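Titin (Homo sapiens, PDB 2A38) is a giant structural protein of muscle, whose two N-terminal immunoglobulin domains form a tandem that is probably flexible. Local coordinates at residues F106-Q111 / R122-V127. Residues are numbered along the deposited sequence; the frame is centred on the assembly and turned at random.
Sequences FVQRLQ and RLQVRV
A classic beta bulge ends the pairing of strand 102-106 with strand 119-130 in the second I-set immunoglobulin domain, just where the chain turns a corner at Val107 and leaves for the other sheet of the sandwich. Val107 and Gln108 both face Arg126, whose carbonyl O receives Val107 N at 2.9 Å and Gln108 N only weakly at 3.4 Å. One more backbone bond joins Arg126 N to Gln108 O at 3.0 Å, and the antiparallel pairing stops there. Beyond it the chains part and water takes over: a single molecule accepts from Gln108 NE2 and donates to the carbonyl oxygens of Arg109 and Gln124, two acceptors that could not bond each other. Long, polar Gln108 suits this place, since its CG stands anti to the backbone N (chi1 -177°) and the extended chain carries NE2 along strand 119-130 to that bridging water, 3.0 Å away. Arg126, on the same face, lays its aliphatic CG and CD alongside Val107. The opposite face is apolar and turns into the sandwich, where Val176 of strand 172-180 meets Phe106, Leu110 and Val125. The flat, apolar ring of Phe106 sets its CD2-CE2 side beside two valines, with Val125 CB at the edge near the ring plane and Val127 CG2 obliquely placed 3.4 Å from CE2. Leucine suits position 110 because its branched end reaches back from the departing chain, bringing CD2 to 3.9 Å from Leu123 CB and tightly against Val125 CG1, at 3.5 Å.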
# COMPACT_ATOMS: atom_id res chain seq x y z
N PHE A 106 2.70 -15.86 2.36
CA PHE A 106 4.02 -16.37 2.00
C PHE A 106 4.19 -16.36 0.49
O PHE A 106 3.66 -17.23 -0.20
CB PHE A 106 4.22 -17.79 2.51
CG PHE A 106 4.44 -17.86 3.98
CD1 PHE A 106 3.39 -18.12 4.84
CD2 PHE A 106 5.70 -17.60 4.52
CE1 PHE A 106 3.59 -18.12 6.21
CE2 PHE A 106 5.90 -17.60 5.89
CZ PHE A 106 4.85 -17.86 6.73
N VAL A 107 4.92 -15.37 -0.01
CA VAL A 107 5.17 -15.27 -1.44
C VAL A 107 6.12 -16.42 -1.74
O VAL A 107 5.99 -17.12 -2.74
CB VAL A 107 5.85 -13.93 -1.80
CG1 VAL A 107 6.24 -13.92 -3.26
CG2 VAL A 107 4.91 -12.79 -1.49
N GLN A 108 7.09 -16.60 -0.84
CA GLN A 108 8.06 -17.69 -0.93
C GLN A 108 7.94 -18.50 0.36
O GLN A 108 8.15 -17.97 1.46
CB GLN A 108 9.48 -17.16 -1.07
CG GLN A 108 10.50 -18.28 -1.24
CD GLN A 108 11.92 -17.78 -1.15
OE1 GLN A 108 12.19 -16.60 -1.38
NE2 GLN A 108 12.84 -18.68 -0.82
N ARG A 109 7.60 -19.77 0.22
CA ARG A 109 7.43 -20.68 1.34
C ARG A 109 8.67 -21.52 1.61
O ARG A 109 9.57 -21.59 0.78
CB ARG A 109 6.26 -21.62 1.07
CG ARG A 109 4.92 -20.95 1.05
CD ARG A 109 3.82 -21.93 0.68
NE ARG A 109 2.50 -21.39 1.01
CZ ARG A 109 1.36 -21.78 0.44
NH1 ARG A 109 1.37 -22.71 -0.50
NH2 ARG A 109 0.21 -21.22 0.81
N LEU A 110 8.69 -22.16 2.77
CA LEU A 110 9.79 -23.05 3.14
C LEU A 110 9.68 -24.28 2.24
O LEU A 110 8.58 -24.67 1.86
CB LEU A 110 9.66 -23.52 4.59
CG LEU A 110 9.90 -22.60 5.77
CD1 LEU A 110 9.72 -23.40 7.07
CD2 LEU A 110 11.31 -22.04 5.70
N GLN A 111 10.82 -24.89 1.90
CA GLN A 111 10.80 -26.09 1.08
C GLN A 111 11.58 -27.18 1.79
O GLN A 111 12.64 -26.92 2.35
CB GLN A 111 11.43 -25.83 -0.29
CG GLN A 111 10.61 -24.91 -1.19
CD GLN A 111 11.24 -24.75 -2.57
OE1 GLN A 111 11.38 -25.73 -3.32
NE2 GLN A 111 11.64 -23.52 -2.91
N ARG A 122 20.24 -23.41 3.82
CA ARG A 122 19.53 -22.14 3.99
C ARG A 122 18.06 -22.34 3.67
O ARG A 122 17.70 -22.84 2.61
CB ARG A 122 20.11 -21.06 3.08
CG ARG A 122 19.45 -19.69 3.24
CD ARG A 122 20.51 -18.61 3.27
NE ARG A 122 21.58 -18.93 2.33
CZ ARG A 122 22.81 -18.44 2.37
NH1 ARG A 122 23.71 -18.81 1.47
NH2 ARG A 122 23.16 -17.58 3.32
N LEU A 123 17.21 -21.99 4.64
CA LEU A 123 15.77 -22.10 4.48
C LEU A 123 15.25 -20.65 4.45
O LEU A 123 15.47 -19.89 5.39
CB LEU A 123 15.17 -22.84 5.68
CG LEU A 123 15.78 -24.22 5.97
CD1 LEU A 123 15.24 -24.78 7.28
CD2 LEU A 123 15.47 -25.14 4.82
N GLN A 124 14.58 -20.27 3.36
CA GLN A 124 14.06 -18.91 3.24
C GLN A 124 12.57 -18.81 3.00
O GLN A 124 11.94 -19.72 2.48
CB GLN A 124 14.72 -18.17 2.08
CG GLN A 124 16.20 -17.98 2.16
CD GLN A 124 16.66 -16.91 1.19
OE1 GLN A 124 16.09 -16.76 0.11
NE2 GLN A 124 17.71 -16.18 1.56
N VAL A 125 12.04 -17.65 3.36
CA VAL A 125 10.64 -17.32 3.17
C VAL A 125 10.55 -15.82 2.86
O VAL A 125 11.41 -15.04 3.26
CB VAL A 125 9.80 -17.58 4.45
CG1 VAL A 125 9.83 -19.05 4.82
CG2 VAL A 125 10.32 -16.73 5.61
N ARG A 126 9.54 -15.44 2.11
CA ARG A 126 9.31 -14.03 1.80
C ARG A 126 7.87 -13.81 2.24
O ARG A 126 6.96 -14.48 1.78
CB ARG A 126 9.46 -13.75 0.30
CG ARG A 126 9.17 -12.30 -0.03
CD ARG A 126 9.42 -11.98 -1.49
NE ARG A 126 10.84 -11.81 -1.79
CZ ARG A 126 11.57 -10.76 -1.41
NH1 ARG A 126 11.01 -9.77 -0.71
NH2 ARG A 126 12.85 -10.69 -1.75
N VAL A 127 7.67 -12.88 3.17
CA VAL A 127 6.34 -12.62 3.71
C VAL A 127 5.87 -11.19 3.52
O VAL A 127 6.64 -10.24 3.69
CB VAL A 127 6.29 -12.91 5.23
CG1 VAL A 127 4.87 -12.73 5.75
CG2 VAL A 127 6.79 -14.30 5.52
O HOH W 1 12.16 -21.43 0.20
O HOH W 2 13.44 -22.70 1.98